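Local coordinates for protein piwi (Drosophila melanogaster, PDB 6KR6) that binds piRNAs of 24 to 30 nucleotides directly and, in complex with them, represses transposable elements in the fly germline, at residues Ile208-Glu212 and Asp716-Pro721; Arg723-Leu728 and Pro740-Val745; Pro202-Thr206 and Gly218-Thr222; Ser645-Arg651 and Gln687-Val693. One frame throughout, in Å; residues are numbered along the deposited sequence.

Interaction 1 (Ile208-Glu212 and Asp716-Pro721); sequences IRQHE and DVITLP. With HG (mercury (II) ion), chain J; ZN (zinc ion), chain D.
Polar contact centres on Arg209, whose guanidinium lies between two parts of the 716-721 loop. The carbonyl oxygen of Ile718 sits over one face, with Arg209 NE 2.9 Å from Ile718 O, while CD2 of Leu720 covers the opposite face, 3.4 Å from Arg209 NH1. The Arg209 chain bends at chi2 (-60°) and chi3 (-112°), which folds the group back against the loop. Because Ile718 O stands above the plane, NH1 directs no N-H at it; NH1 has a weak hydrogen bond to Tyr727 OH instead. Van der Waals contacts flank this pair: Pro721 CG rests 3.5 Å from Gln210 O, and Val717 CG1 lies over one face of the His211 ring, 4.4 Å from His211 CE1. Metals mark the outer end, where His211 NE2 binds a zinc ion at 2.0 Å and the Gln210 side chain, with Cys155, a mercury ion. Strand 198-210 and this Piwi-domain loop thus meet through van der Waals packing and probably guanidinium attraction to the Ile718 carbonyl dipole.

Interaction 2 (Arg723-Leu728 and Pro740-Val745); sequences RYDFYL and PTSYNV
Tyr743 packs against two residues of the neighbouring strand. Its CB lies over one face of the Phe726 ring, a CH-pi contact 3.9 Å from Tyr743 CB to the ring centroid, whereas the two rings, 23° from parallel, are so far offset that little of one faces the other. Leu728 CB meets the edge of the Tyr743 ring, 3.4 Å from CE2. Phe726 CG stands between its backbone N and carbonyl carbon (chi1 61°), which swings the ring over Tyr743 CB. With alanine in place of Phe726, a gap would probably open beside Tyr743, whose CB would lose the aromatic face beneath it. Backbone pairing sets this register: Phe726 N to Tyr743 O and Tyr743 N to Phe726 O both measure 2.9 Å, and Leu728 pairs likewise with Thr741. Val745 N bonds Tyr724 O at 2.9 Å. Outside, helix 754-764 covers Phe726 and strand 687-695 flanks Thr741-Val745. The strands run at 157° to each other, an antiparallel beta hairpin within the RNase H-like Piwi domain.

Interaction 3 (Pro202-Thr206 and Gly218-Thr222); sequences PGYET and GTEIT
This antiparallel beta hairpin, built from strands 198-210 and 215-227, belongs to the N-terminal part of the chain, in the region that interacts with CBX5 and papi. The short segments run at 147° to each other. Glu205 and Glu220 form a hydrogen-bonded pair, with Glu205 N to Glu220 O and Glu220 N to Glu205 O both 2.9 Å. At Gly203 and Thr222 the pairing is less regular: Thr222 N bonds Gly203 O, but the return bond from Gly203 N to Thr222 O is weak. On the face carrying Tyr204, the ring lies alongside Ile221 and points the same way, with Tyr204 CE1 3.6 Å from Ile221 CD1; Thr219 CG2 touches Tyr204 CB at 3.7 Å. On the other face Thr222 OG1 sits 3.3 Å from Glu205 CB. The Glu205 chain stays extended, whereas Glu220 bends at chi2 (74°) and leads its carboxylate away to salt bridges with Arg700 and Arg365. Helix 362-378 packs on the Tyr204 face, where Phe372 stacks with that ring and touches Thr219, while strand 183-193 and the residue before it continue the sheet beyond 202-206, with backbone bonds from Tyr204 to Leu184 and from Thr206 to Arg182.

Interaction 4 (Ser645-Arg651 and Gln687-Val693); sequences SRIVFYR and QLAYIVV
Tyr690 lies beside Phe649 on two neighbouring parallel strands of the RNase H-like Piwi domain. The chain between them includes helix 659-680, giving a beta-alpha-beta crossover. Followed outward, Tyr690 CB starts on the same face of the sheet as Phe649, and CG, anti to the backbone N (chi1 -171°), carries the ring along that neighbour. CD2 meets Phe649 CD1 at 3.8 Å. Next, CE2 approaches Phe649 CD1 at 3.5 Å. The planes are 13° apart but slid past each other, with centroids separated by 5.1 Å, so overlap is slight. CZ reaches Arg651 CB at 4.0 Å, and OH ends 3.3 Å from Arg651 CG. That hydroxyl hydrogen-bonds Glu666, which also takes a salt bridge from Arg651 NH1, so one helix carboxylate holds both side chains. A valine in place of Tyr690 would probably leave Glu666 without its hydroxyl partner and uncover the flank of Phe649. On the opposite face Tyr650 CE1 packs against Ile691 CD1 at 3.6 Å, while Tyr650 OH hydrogen-bonds Thr761 OG1 on helix 754-764. Backbone bonds alternate between the strands from Ser645 to Val693, with strand 575-584 pairing along the other side of 646-651. Among them, Phe649 N to Ala689 O measures 2.8 Å and is nearly straight, 175° at the hydrogen.

Interactions 2 and 4 meet directly, their centres 13 Å apart: Asn744 O is 2.8 Å from Val692 N, a probable hydrogen bond, and Tyr743 CD1 packs 3.6 Å from Val693 CG2, so strand 741-745 lies next to strand 687-695. Interaction 1 touches interaction 2 from the other side, with Thr719 CG2 3.8 Å from Tyr727 CE2. Interaction 3 shares strand 198-210 with interaction 1, but their centres stand 19 Å apart. Closeness to the probable active site falls off along this series: the side chain of Val693 is about 5 Å from that of Asp652, and that of Thr741 about 8 Å, whereas interactions 1 and 3 lie away from it.

Interaction 1 (Ile208-Glu212 and Asp716-Pro721)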
loop_
_atom_site.group_PDB
_atom_site.type_symbol
_atom_site.label_atom_id
_atom_site.label_comp_id
_atom_site.label_asym_id
_atom_site.label_seq_id
_atom_site.Cartn_x
_atom_site.Cartn_y
_atom_site.Cartn_z
ATOM N N ILE A 208 -6.632 -14.960 -8.130
ATOM C CA ILE A 208 -7.480 -16.149 -8.111
ATOM C C ILE A 208 -7.773 -16.519 -6.663
ATOM O O ILE A 208 -6.864 -16.543 -5.825
ATOM C CB ILE A 208 -6.823 -17.326 -8.861
ATOM C CG1 ILE A 208 -7.573 -18.631 -8.590
ATOM C CG2 ILE A 208 -5.349 -17.447 -8.497
ATOM C CD1 ILE A 208 -6.979 -19.823 -9.296
ATOM N N ARG A 209 -9.040 -16.808 -6.369
ATOM C CA ARG A 209 -9.493 -17.074 -5.011
ATOM C C ARG A 209 -10.212 -18.414 -4.943
ATOM O O ARG A 209 -10.963 -18.778 -5.855
ATOM C CB ARG A 209 -10.421 -15.960 -4.514
ATOM C CG ARG A 209 -9.802 -14.577 -4.580
ATOM C CD ARG A 209 -8.549 -14.494 -3.728
ATOM N NE ARG A 209 -8.738 -13.628 -2.570
ATOM C CZ ARG A 209 -8.461 -12.329 -2.563
ATOM N NH1 ARG A 209 -8.664 -11.610 -1.467
ATOM N NH2 ARG A 209 -7.981 -11.746 -3.653
ATOM N N GLN A 210 -9.982 -19.140 -3.852
ATOM C CA GLN A 210 -10.613 -20.429 -3.608
ATOM C C GLN A 210 -11.698 -20.274 -2.555
ATOM O O GLN A 210 -11.468 -19.662 -1.506
ATOM C CB GLN A 210 -9.591 -21.474 -3.151
ATOM C CG GLN A 210 -10.168 -22.879 -3.060
ATOM C CD GLN A 210 -9.753 -23.613 -1.797
ATOM O OE1 GLN A 210 -8.633 -24.114 -1.695
ATOM N NE2 GLN A 210 -10.659 -23.685 -0.831
ATOM N N HIS A 211 -12.872 -20.829 -2.837
ATOM C CA HIS A 211 -13.971 -20.887 -1.889
ATOM C C HIS A 211 -14.506 -22.310 -1.861
ATOM O O HIS A 211 -14.203 -23.125 -2.737
ATOM C CB HIS A 211 -15.088 -19.895 -2.259
ATOM C CG HIS A 211 -16.063 -19.632 -1.152
ATOM N ND1 HIS A 211 -17.428 -19.645 -1.344
ATOM C CD2 HIS A 211 -15.871 -19.344 0.158
ATOM C CE1 HIS A 211 -18.035 -19.379 -0.201
ATOM N NE2 HIS A 211 -17.112 -19.192 0.726
ATOM N N GLU A 212 -15.296 -22.616 -0.831
ATOM C CA GLU A 212 -15.943 -23.921 -0.782
ATOM C C GLU A 212 -16.912 -24.103 -1.942
ATOM O O GLU A 212 -17.103 -25.226 -2.424
ATOM C CB GLU A 212 -16.669 -24.099 0.553
ATOM N N ASP A 716 -14.870 -13.197 4.793
ATOM C CA ASP A 716 -14.657 -14.622 4.528
ATOM C C ASP A 716 -15.531 -15.148 3.386
ATOM O O ASP A 716 -16.253 -16.138 3.532
ATOM C CB ASP A 716 -14.860 -15.444 5.804
ATOM C CG ASP A 716 -13.695 -15.314 6.768
ATOM O OD1 ASP A 716 -12.533 -15.414 6.317
ATOM O OD2 ASP A 716 -13.938 -15.106 7.976
ATOM N N VAL A 717 -15.446 -14.484 2.232
ATOM C CA VAL A 717 -16.003 -15.013 0.991
ATOM C C VAL A 717 -14.987 -14.798 -0.123
ATOM O O VAL A 717 -14.523 -15.758 -0.750
ATOM C CB VAL A 717 -17.354 -14.368 0.630
ATOM C CG1 VAL A 717 -17.897 -14.985 -0.652
ATOM C CG2 VAL A 717 -18.357 -14.537 1.762
ATOM N N ILE A 718 -14.636 -13.533 -0.385
ATOM C CA ILE A 718 -13.555 -13.224 -1.318
ATOM C C ILE A 718 -12.210 -13.108 -0.624
ATOM O O ILE A 718 -11.198 -12.853 -1.289
ATOM C CB ILE A 718 -13.804 -11.913 -2.093
ATOM C CG1 ILE A 718 -15.097 -11.244 -1.627
ATOM C CG2 ILE A 718 -13.811 -12.172 -3.593
ATOM C CD1 ILE A 718 -15.208 -9.795 -2.045
ATOM N N THR A 719 -12.167 -13.274 0.693
ATOM C CA THR A 719 -10.919 -13.172 1.427
ATOM C C THR A 719 -10.082 -14.433 1.227
ATOM O O THR A 719 -10.539 -15.439 0.677
ATOM C CB THR A 719 -11.193 -12.939 2.911
ATOM O OG1 THR A 719 -12.598 -12.737 3.106
ATOM C CG2 THR A 719 -10.454 -11.709 3.391
ATOM N N LEU A 720 -8.836 -14.366 1.677
ATOM C CA LEU A 720 -7.955 -15.516 1.562
ATOM C C LEU A 720 -8.417 -16.620 2.511
ATOM O O LEU A 720 -8.861 -16.337 3.629
ATOM C CB LEU A 720 -6.510 -15.124 1.866
ATOM C CG LEU A 720 -5.670 -14.576 0.705
ATOM C CD1 LEU A 720 -5.534 -15.617 -0.397
ATOM C CD2 LEU A 720 -6.244 -13.279 0.148
ATOM N N PRO A 721 -8.339 -17.886 2.091
ATOM C CA PRO A 721 -8.899 -18.959 2.929
ATOM C C PRO A 721 -8.105 -19.214 4.198
ATOM O O PRO A 721 -8.702 -19.430 5.260
ATOM C CB PRO A 721 -8.884 -20.179 1.993
ATOM C CG PRO A 721 -8.707 -19.618 0.606
ATOM C CD PRO A 721 -7.883 -18.385 0.785
HETATM HG HG HG J . -10.123 -26.348 -1.076
HETATM ZN ZN ZN D . -17.625 -19.040 2.689
#

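Interaction 2 (Arg723-Leu728 and Pro740-Val745)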
loop_
_atom_site.group_PDB
_atom_site.type_symbol
_atom_site.label_atom_id
_atom_site.label_comp_id
_atom_site.label_asym_id
_atom_site.label_seq_id
_atom_site.Cartn_x
_atom_site.Cartn_y
_atom_site.Cartn_z
ATOM N N ARG A 723 -6.189 -17.181 5.915
ATOM C CA ARG A 723 -6.099 -16.042 6.815
ATOM C C ARG A 723 -7.428 -15.780 7.511
ATOM O O ARG A 723 -8.500 -15.929 6.915
ATOM C CB ARG A 723 -5.663 -14.789 6.054
ATOM C CG ARG A 723 -4.165 -14.538 6.070
ATOM C CD ARG A 723 -3.522 -14.798 4.717
ATOM N NE ARG A 723 -4.087 -13.970 3.654
ATOM C CZ ARG A 723 -3.812 -12.681 3.471
ATOM N NH1 ARG A 723 -4.374 -12.020 2.471
ATOM N NH2 ARG A 723 -2.987 -12.047 4.289
ATOM N N TYR A 724 -7.346 -15.398 8.783
ATOM C CA TYR A 724 -8.477 -14.815 9.502
ATOM C C TYR A 724 -8.421 -13.313 9.255
ATOM O O TYR A 724 -7.683 -12.588 9.928
ATOM C CB TYR A 724 -8.418 -15.154 10.988
ATOM C CG TYR A 724 -9.392 -14.373 11.849
ATOM C CD1 TYR A 724 -10.651 -14.017 11.373
ATOM C CD2 TYR A 724 -9.047 -13.981 13.137
ATOM C CE1 TYR A 724 -11.536 -13.297 12.156
ATOM C CE2 TYR A 724 -9.925 -13.264 13.927
ATOM C CZ TYR A 724 -11.167 -12.924 13.431
ATOM O OH TYR A 724 -12.043 -12.210 14.216
ATOM N N ASP A 725 -9.199 -12.844 8.284
ATOM C CA ASP A 725 -9.126 -11.457 7.860
ATOM C C ASP A 725 -10.469 -11.031 7.288
ATOM O O ASP A 725 -11.395 -11.833 7.147
ATOM C CB ASP A 725 -8.010 -11.254 6.829
ATOM C CG ASP A 725 -8.080 -12.247 5.691
ATOM O OD1 ASP A 725 -8.743 -13.292 5.850
ATOM O OD2 ASP A 725 -7.471 -11.980 4.633
ATOM N N PHE A 726 -10.561 -9.745 6.959
ATOM C CA PHE A 726 -11.782 -9.196 6.383
ATOM C C PHE A 726 -11.450 -7.916 5.629
ATOM O O PHE A 726 -10.326 -7.409 5.676
ATOM C CB PHE A 726 -12.844 -8.938 7.460
ATOM C CG PHE A 726 -12.423 -7.948 8.515
ATOM C CD1 PHE A 726 -11.765 -8.371 9.658
ATOM C CD2 PHE A 726 -12.702 -6.598 8.370
ATOM C CE1 PHE A 726 -11.384 -7.466 10.632
ATOM C CE2 PHE A 726 -12.322 -5.689 9.340
ATOM C CZ PHE A 726 -11.663 -6.124 10.473
ATOM N N TYR A 727 -12.453 -7.411 4.919
ATOM C CA TYR A 727 -12.388 -6.123 4.249
ATOM C C TYR A 727 -13.343 -5.152 4.928
ATOM O O TYR A 727 -14.378 -5.549 5.473
ATOM C CB TYR A 727 -12.748 -6.240 2.763
ATOM C CG TYR A 727 -11.794 -7.081 1.944
ATOM C CD1 TYR A 727 -10.540 -6.600 1.590
ATOM C CD2 TYR A 727 -12.158 -8.348 1.505
ATOM C CE1 TYR A 727 -9.668 -7.363 0.834
ATOM C CE2 TYR A 727 -11.294 -9.118 0.748
ATOM C CZ TYR A 727 -10.053 -8.621 0.415
ATOM O OH TYR A 727 -9.193 -9.388 -0.337
ATOM N N LEU A 728 -12.988 -3.872 4.890
ATOM C CA LEU A 728 -13.815 -2.827 5.471
ATOM C C LEU A 728 -13.707 -1.575 4.618
ATOM O O LEU A 728 -12.607 -1.185 4.211
ATOM C CB LEU A 728 -13.401 -2.525 6.916
ATOM C CG LEU A 728 -13.932 -1.244 7.572
ATOM C CD1 LEU A 728 -15.433 -1.315 7.794
ATOM C CD2 LEU A 728 -13.209 -0.955 8.883
ATOM N N PRO A 740 -10.994 -0.610 -0.728
ATOM C CA PRO A 740 -11.310 -1.089 0.621
ATOM C C PRO A 740 -10.045 -1.449 1.379
ATOM O O PRO A 740 -9.027 -1.823 0.792
ATOM C CB PRO A 740 -12.174 -2.327 0.363
ATOM C CG PRO A 740 -11.703 -2.827 -0.953
ATOM C CD PRO A 740 -11.348 -1.601 -1.761
ATOM N N THR A 741 -10.109 -1.320 2.702
ATOM C CA THR A 741 -8.983 -1.670 3.551
ATOM C C THR A 741 -9.094 -3.132 3.959
ATOM O O THR A 741 -10.181 -3.620 4.277
ATOM C CB THR A 741 -8.940 -0.777 4.792
ATOM O OG1 THR A 741 -9.213 0.579 4.415
ATOM C CG2 THR A 741 -7.570 -0.840 5.441
ATOM N N SER A 742 -7.965 -3.834 3.931
ATOM C CA SER A 742 -7.906 -5.245 4.286
ATOM C C SER A 742 -7.257 -5.380 5.656
ATOM O O SER A 742 -6.088 -5.019 5.832
ATOM C CB SER A 742 -7.126 -6.043 3.241
ATOM O OG SER A 742 -7.013 -7.404 3.622
ATOM N N TYR A 743 -8.014 -5.892 6.623
ATOM C CA TYR A 743 -7.523 -6.103 7.978
ATOM C C TYR A 743 -7.291 -7.594 8.176
ATOM O O TYR A 743 -8.237 -8.388 8.097
ATOM C CB TYR A 743 -8.507 -5.557 9.012
ATOM C CG TYR A 743 -8.831 -4.095 8.818
ATOM C CD1 TYR A 743 -8.098 -3.108 9.462
ATOM C CD2 TYR A 743 -9.869 -3.699 7.985
ATOM C CE1 TYR A 743 -8.389 -1.771 9.285
ATOM C CE2 TYR A 743 -10.164 -2.364 7.802
ATOM C CZ TYR A 743 -9.425 -1.405 8.455
ATOM O OH TYR A 743 -9.717 -0.072 8.278
ATOM N N ASN A 744 -6.040 -7.965 8.437
ATOM C CA ASN A 744 -5.613 -9.358 8.526
ATOM C C ASN A 744 -5.149 -9.638 9.950
ATOM O O ASN A 744 -4.087 -9.166 10.367
ATOM C CB ASN A 744 -4.502 -9.644 7.518
ATOM C CG ASN A 744 -4.203 -11.122 7.376
ATOM O OD1 ASN A 744 -3.298 -11.507 6.640
ATOM N ND2 ASN A 744 -4.969 -11.958 8.067
ATOM N N VAL A 745 -5.932 -10.429 10.681
ATOM C CA VAL A 745 -5.659 -10.730 12.082
ATOM C C VAL A 745 -4.738 -11.946 12.122
ATOM O O VAL A 745 -5.188 -13.088 12.020
ATOM C CB VAL A 745 -6.948 -10.973 12.867
ATOM C CG1 VAL A 745 -6.637 -11.214 14.332
ATOM C CG2 VAL A 745 -7.901 -9.800 12.696
#

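Interaction 3 (Pro202-Thr206 and Gly218-Thr222)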
loop_
_atom_site.group_PDB
_atom_site.type_symbol
_atom_site.label_atom_id
_atom_site.label_comp_id
_atom_site.label_asym_id
_atom_site.label_seq_id
_atom_site.Cartn_x
_atom_site.Cartn_y
_atom_site.Cartn_z
ATOM N N PRO A 202 -0.858 0.868 -19.717
ATOM C CA PRO A 202 -2.025 0.285 -19.053
ATOM C C PRO A 202 -1.908 -1.228 -18.989
ATOM O O PRO A 202 -1.183 -1.862 -19.760
ATOM C CB PRO A 202 -3.191 0.714 -19.949
ATOM C CG PRO A 202 -2.574 0.826 -21.305
ATOM C CD PRO A 202 -1.170 1.330 -21.081
ATOM N N GLY A 203 -2.640 -1.809 -18.047
ATOM C CA GLY A 203 -2.593 -3.248 -17.890
ATOM C C GLY A 203 -3.609 -3.714 -16.873
ATOM O O GLY A 203 -4.353 -2.924 -16.288
ATOM N N TYR A 204 -3.607 -5.024 -16.660
ATOM C CA TYR A 204 -4.582 -5.691 -15.811
ATOM C C TYR A 204 -3.863 -6.553 -14.785
ATOM O O TYR A 204 -3.033 -7.395 -15.145
ATOM C CB TYR A 204 -5.542 -6.537 -16.653
ATOM C CG TYR A 204 -6.288 -5.736 -17.697
ATOM C CD1 TYR A 204 -7.487 -5.106 -17.391
ATOM C CD2 TYR A 204 -5.790 -5.602 -18.985
ATOM C CE1 TYR A 204 -8.168 -4.369 -18.338
ATOM C CE2 TYR A 204 -6.466 -4.867 -19.940
ATOM C CZ TYR A 204 -7.655 -4.255 -19.611
ATOM O OH TYR A 204 -8.333 -3.522 -20.558
ATOM N N GLU A 205 -4.172 -6.320 -13.513
ATOM C CA GLU A 205 -3.698 -7.145 -12.415
ATOM C C GLU A 205 -4.701 -8.261 -12.163
ATOM O O GLU A 205 -5.913 -8.025 -12.139
ATOM C CB GLU A 205 -3.512 -6.301 -11.153
ATOM C CG GLU A 205 -2.882 -7.030 -9.984
ATOM C CD GLU A 205 -2.674 -6.124 -8.785
ATOM O OE1 GLU A 205 -2.795 -6.609 -7.643
ATOM O OE2 GLU A 205 -2.393 -4.924 -8.987
ATOM N N THR A 206 -4.191 -9.475 -11.972
ATOM C CA THR A 206 -5.013 -10.673 -11.926
ATOM C C THR A 206 -4.819 -11.402 -10.602
ATOM O O THR A 206 -3.727 -11.395 -10.025
ATOM C CB THR A 206 -4.666 -11.610 -13.090
ATOM O OG1 THR A 206 -4.283 -10.832 -14.230
ATOM C CG2 THR A 206 -5.863 -12.452 -13.462
ATOM N N GLY A 218 -10.323 -12.761 -10.584
ATOM C CA GLY A 218 -10.597 -11.338 -10.543
ATOM C C GLY A 218 -9.524 -10.524 -11.239
ATOM O O GLY A 218 -8.350 -10.906 -11.267
ATOM N N THR A 219 -9.937 -9.383 -11.791
ATOM C CA THR A 219 -9.053 -8.478 -12.507
ATOM C C THR A 219 -9.238 -7.058 -11.987
ATOM O O THR A 219 -10.273 -6.710 -11.415
ATOM C CB THR A 219 -9.312 -8.512 -14.020
ATOM O OG1 THR A 219 -10.046 -9.696 -14.355
ATOM C CG2 THR A 219 -7.998 -8.510 -14.783
ATOM N N GLU A 220 -8.210 -6.239 -12.199
ATOM C CA GLU A 220 -8.218 -4.852 -11.754
ATOM C C GLU A 220 -7.352 -4.024 -12.695
ATOM O O GLU A 220 -6.382 -4.526 -13.266
ATOM C CB GLU A 220 -7.728 -4.742 -10.300
ATOM C CG GLU A 220 -7.143 -3.394 -9.880
ATOM C CD GLU A 220 -8.191 -2.313 -9.676
ATOM O OE1 GLU A 220 -9.393 -2.592 -9.865
ATOM O OE2 GLU A 220 -7.807 -1.178 -9.320
ATOM N N ILE A 221 -7.725 -2.756 -12.874
ATOM C CA ILE A 221 -6.946 -1.861 -13.724
ATOM C C ILE A 221 -5.620 -1.531 -13.042
ATOM O O ILE A 221 -5.537 -1.417 -11.812
ATOM C CB ILE A 221 -7.753 -0.587 -14.034
ATOM C CG1 ILE A 221 -9.109 -0.957 -14.641
ATOM C CG2 ILE A 221 -6.986 0.334 -14.965
ATOM C CD1 ILE A 221 -9.005 -1.824 -15.879
ATOM N N THR A 222 -4.565 -1.383 -13.844
ATOM C CA THR A 222 -3.238 -1.100 -13.316
ATOM C C THR A 222 -2.462 -0.291 -14.347
ATOM O O THR A 222 -2.729 -0.369 -15.548
ATOM C CB THR A 222 -2.496 -2.398 -12.958
ATOM O OG1 THR A 222 -3.322 -3.197 -12.101
ATOM C CG2 THR A 222 -1.188 -2.109 -12.234
#

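Interaction 4 (Ser645-Arg651 and Gln687-Val693)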
loop_
_atom_site.group_PDB
_atom_site.type_symbol
_atom_site.label_atom_id
_atom_site.label_comp_id
_atom_site.label_asym_id
_atom_site.label_seq_id
_atom_site.Cartn_x
_atom_site.Cartn_y
_atom_site.Cartn_z
ATOM N N SER A 645 -4.807 -4.146 29.969
ATOM C CA SER A 645 -5.298 -5.520 29.984
ATOM C C SER A 645 -5.407 -6.094 28.576
ATOM O O SER A 645 -5.143 -7.285 28.366
ATOM C CB SER A 645 -6.653 -5.587 30.690
ATOM O OG SER A 645 -6.572 -5.071 32.008
ATOM N N ARG A 646 -5.801 -5.270 27.606
ATOM C CA ARG A 646 -5.923 -5.682 26.214
ATOM C C ARG A 646 -5.110 -4.740 25.337
ATOM O O ARG A 646 -4.970 -3.552 25.643
ATOM C CB ARG A 646 -7.390 -5.683 25.753
ATOM C CG ARG A 646 -8.391 -6.075 26.831
ATOM C CD ARG A 646 -9.819 -5.798 26.381
ATOM N NE ARG A 646 -10.748 -5.727 27.506
ATOM C CZ ARG A 646 -11.501 -6.738 27.923
ATOM N NH1 ARG A 646 -11.442 -7.910 27.307
ATOM N NH2 ARG A 646 -12.317 -6.576 28.956
ATOM N N ILE A 647 -4.572 -5.278 24.244
ATOM C CA ILE A 647 -3.778 -4.508 23.294
ATOM C C ILE A 647 -4.208 -4.884 21.884
ATOM O O ILE A 647 -4.228 -6.070 21.533
ATOM C CB ILE A 647 -2.265 -4.749 23.475
ATOM C CG1 ILE A 647 -1.803 -4.295 24.861
ATOM C CG2 ILE A 647 -1.475 -4.016 22.403
ATOM C CD1 ILE A 647 -0.298 -4.315 25.036
ATOM N N VAL A 648 -4.543 -3.878 21.078
ATOM C CA VAL A 648 -4.866 -4.056 19.666
ATOM C C VAL A 648 -3.791 -3.339 18.862
ATOM O O VAL A 648 -3.703 -2.105 18.881
ATOM C CB VAL A 648 -6.266 -3.529 19.324
ATOM C CG1 VAL A 648 -6.533 -3.668 17.834
ATOM C CG2 VAL A 648 -7.322 -4.273 20.124
ATOM N N PHE A 649 -2.972 -4.113 18.157
ATOM C CA PHE A 649 -1.835 -3.605 17.402
ATOM C C PHE A 649 -2.207 -3.568 15.925
ATOM O O PHE A 649 -2.526 -4.607 15.339
ATOM C CB PHE A 649 -0.614 -4.497 17.630
ATOM C CG PHE A 649 0.683 -3.916 17.137
ATOM C CD1 PHE A 649 0.996 -3.918 15.790
ATOM C CD2 PHE A 649 1.607 -3.399 18.029
ATOM C CE1 PHE A 649 2.193 -3.394 15.339
ATOM C CE2 PHE A 649 2.809 -2.877 17.582
ATOM C CZ PHE A 649 3.100 -2.875 16.236
ATOM N N TYR A 650 -2.165 -2.379 15.327
ATOM C CA TYR A 650 -2.442 -2.198 13.905
ATOM C C TYR A 650 -1.128 -1.961 13.172
ATOM O O TYR A 650 -0.391 -1.023 13.497
ATOM C CB TYR A 650 -3.414 -1.041 13.672
ATOM C CG TYR A 650 -4.832 -1.349 14.092
ATOM C CD1 TYR A 650 -5.558 -2.353 13.466
ATOM C CD2 TYR A 650 -5.448 -0.632 15.107
ATOM C CE1 TYR A 650 -6.858 -2.639 13.845
ATOM C CE2 TYR A 650 -6.746 -0.909 15.493
ATOM C CZ TYR A 650 -7.446 -1.914 14.859
ATOM O OH TYR A 650 -8.738 -2.191 15.242
ATOM N N ARG A 651 -0.844 -2.808 12.185
ATOM C CA ARG A 651 0.431 -2.819 11.480
ATOM C C ARG A 651 0.222 -2.427 10.024
ATOM O O ARG A 651 -0.644 -2.989 9.344
ATOM C CB ARG A 651 1.080 -4.203 11.577
ATOM C CG ARG A 651 2.485 -4.295 11.011
ATOM C CD ARG A 651 3.426 -3.305 11.673
ATOM N NE ARG A 651 4.822 -3.712 11.538
ATOM C CZ ARG A 651 5.550 -3.543 10.439
ATOM N NH1 ARG A 651 6.814 -3.944 10.411
ATOM N NH2 ARG A 651 5.015 -2.977 9.366
ATOM N N GLN A 687 -4.135 -9.910 26.758
ATOM C CA GLN A 687 -4.824 -10.275 25.529
ATOM C C GLN A 687 -4.321 -9.405 24.386
ATOM O O GLN A 687 -4.316 -8.175 24.483
ATOM C CB GLN A 687 -6.334 -10.114 25.701
ATOM C CG GLN A 687 -6.933 -10.998 26.785
ATOM C CD GLN A 687 -8.431 -10.809 26.932
ATOM O OE1 GLN A 687 -8.965 -9.738 26.641
ATOM N NE2 GLN A 687 -9.119 -11.853 27.383
ATOM N N LEU A 688 -3.891 -10.048 23.302
ATOM C CA LEU A 688 -3.231 -9.363 22.199
ATOM C C LEU A 688 -3.935 -9.672 20.888
ATOM O O LEU A 688 -4.239 -10.834 20.598
ATOM C CB LEU A 688 -1.757 -9.770 22.108
ATOM C CG LEU A 688 -1.017 -9.333 20.842
ATOM C CD1 LEU A 688 -0.890 -7.817 20.779
ATOM C CD2 LEU A 688 0.348 -9.997 20.753
ATOM N N ALA A 689 -4.188 -8.629 20.099
ATOM C CA ALA A 689 -4.663 -8.756 18.727
ATOM C C ALA A 689 -3.659 -8.062 17.820
ATOM O O ALA A 689 -3.381 -6.871 17.995
ATOM C CB ALA A 689 -6.055 -8.145 18.557
ATOM N N TYR A 690 -3.107 -8.806 16.866
ATOM C CA TYR A 690 -2.130 -8.285 15.917
ATOM C C TYR A 690 -2.770 -8.306 14.536
ATOM O O TYR A 690 -3.021 -9.380 13.979
ATOM C CB TYR A 690 -0.845 -9.109 15.947
ATOM C CG TYR A 690 0.290 -8.507 15.152
ATOM C CD1 TYR A 690 0.430 -8.772 13.797
ATOM C CD2 TYR A 690 1.223 -7.674 15.757
ATOM C CE1 TYR A 690 1.467 -8.225 13.066
ATOM C CE2 TYR A 690 2.265 -7.121 15.033
ATOM C CZ TYR A 690 2.382 -7.400 13.687
ATOM O OH TYR A 690 3.414 -6.856 12.956
ATOM N N ILE A 691 -3.030 -7.123 13.985
ATOM C CA ILE A 691 -3.742 -6.975 12.723
ATOM C C ILE A 691 -2.851 -6.226 11.744
ATOM O O ILE A 691 -2.292 -5.176 12.083
ATOM C CB ILE A 691 -5.080 -6.240 12.912
ATOM C CG1 ILE A 691 -5.885 -6.890 14.036
ATOM C CG2 ILE A 691 -5.878 -6.240 11.623
ATOM C CD1 ILE A 691 -7.147 -6.145 14.370
ATOM N N VAL A 692 -2.726 -6.760 10.533
ATOM C CA VAL A 692 -1.968 -6.123 9.464
ATOM C C VAL A 692 -2.951 -5.375 8.574
ATOM O O VAL A 692 -3.887 -5.974 8.029
ATOM C CB VAL A 692 -1.160 -7.150 8.657
ATOM C CG1 VAL A 692 -0.339 -6.448 7.592
ATOM C CG2 VAL A 692 -0.265 -7.962 9.581
ATOM N N VAL A 693 -2.740 -4.071 8.425
ATOM C CA VAL A 693 -3.649 -3.197 7.693
ATOM C C VAL A 693 -3.068 -2.946 6.307
ATOM O O VAL A 693 -1.965 -2.402 6.178
ATOM C CB VAL A 693 -3.878 -1.878 8.446
ATOM C CG1 VAL A 693 -4.578 -0.873 7.551
ATOM C CG2 VAL A 693 -4.686 -2.128 9.709
#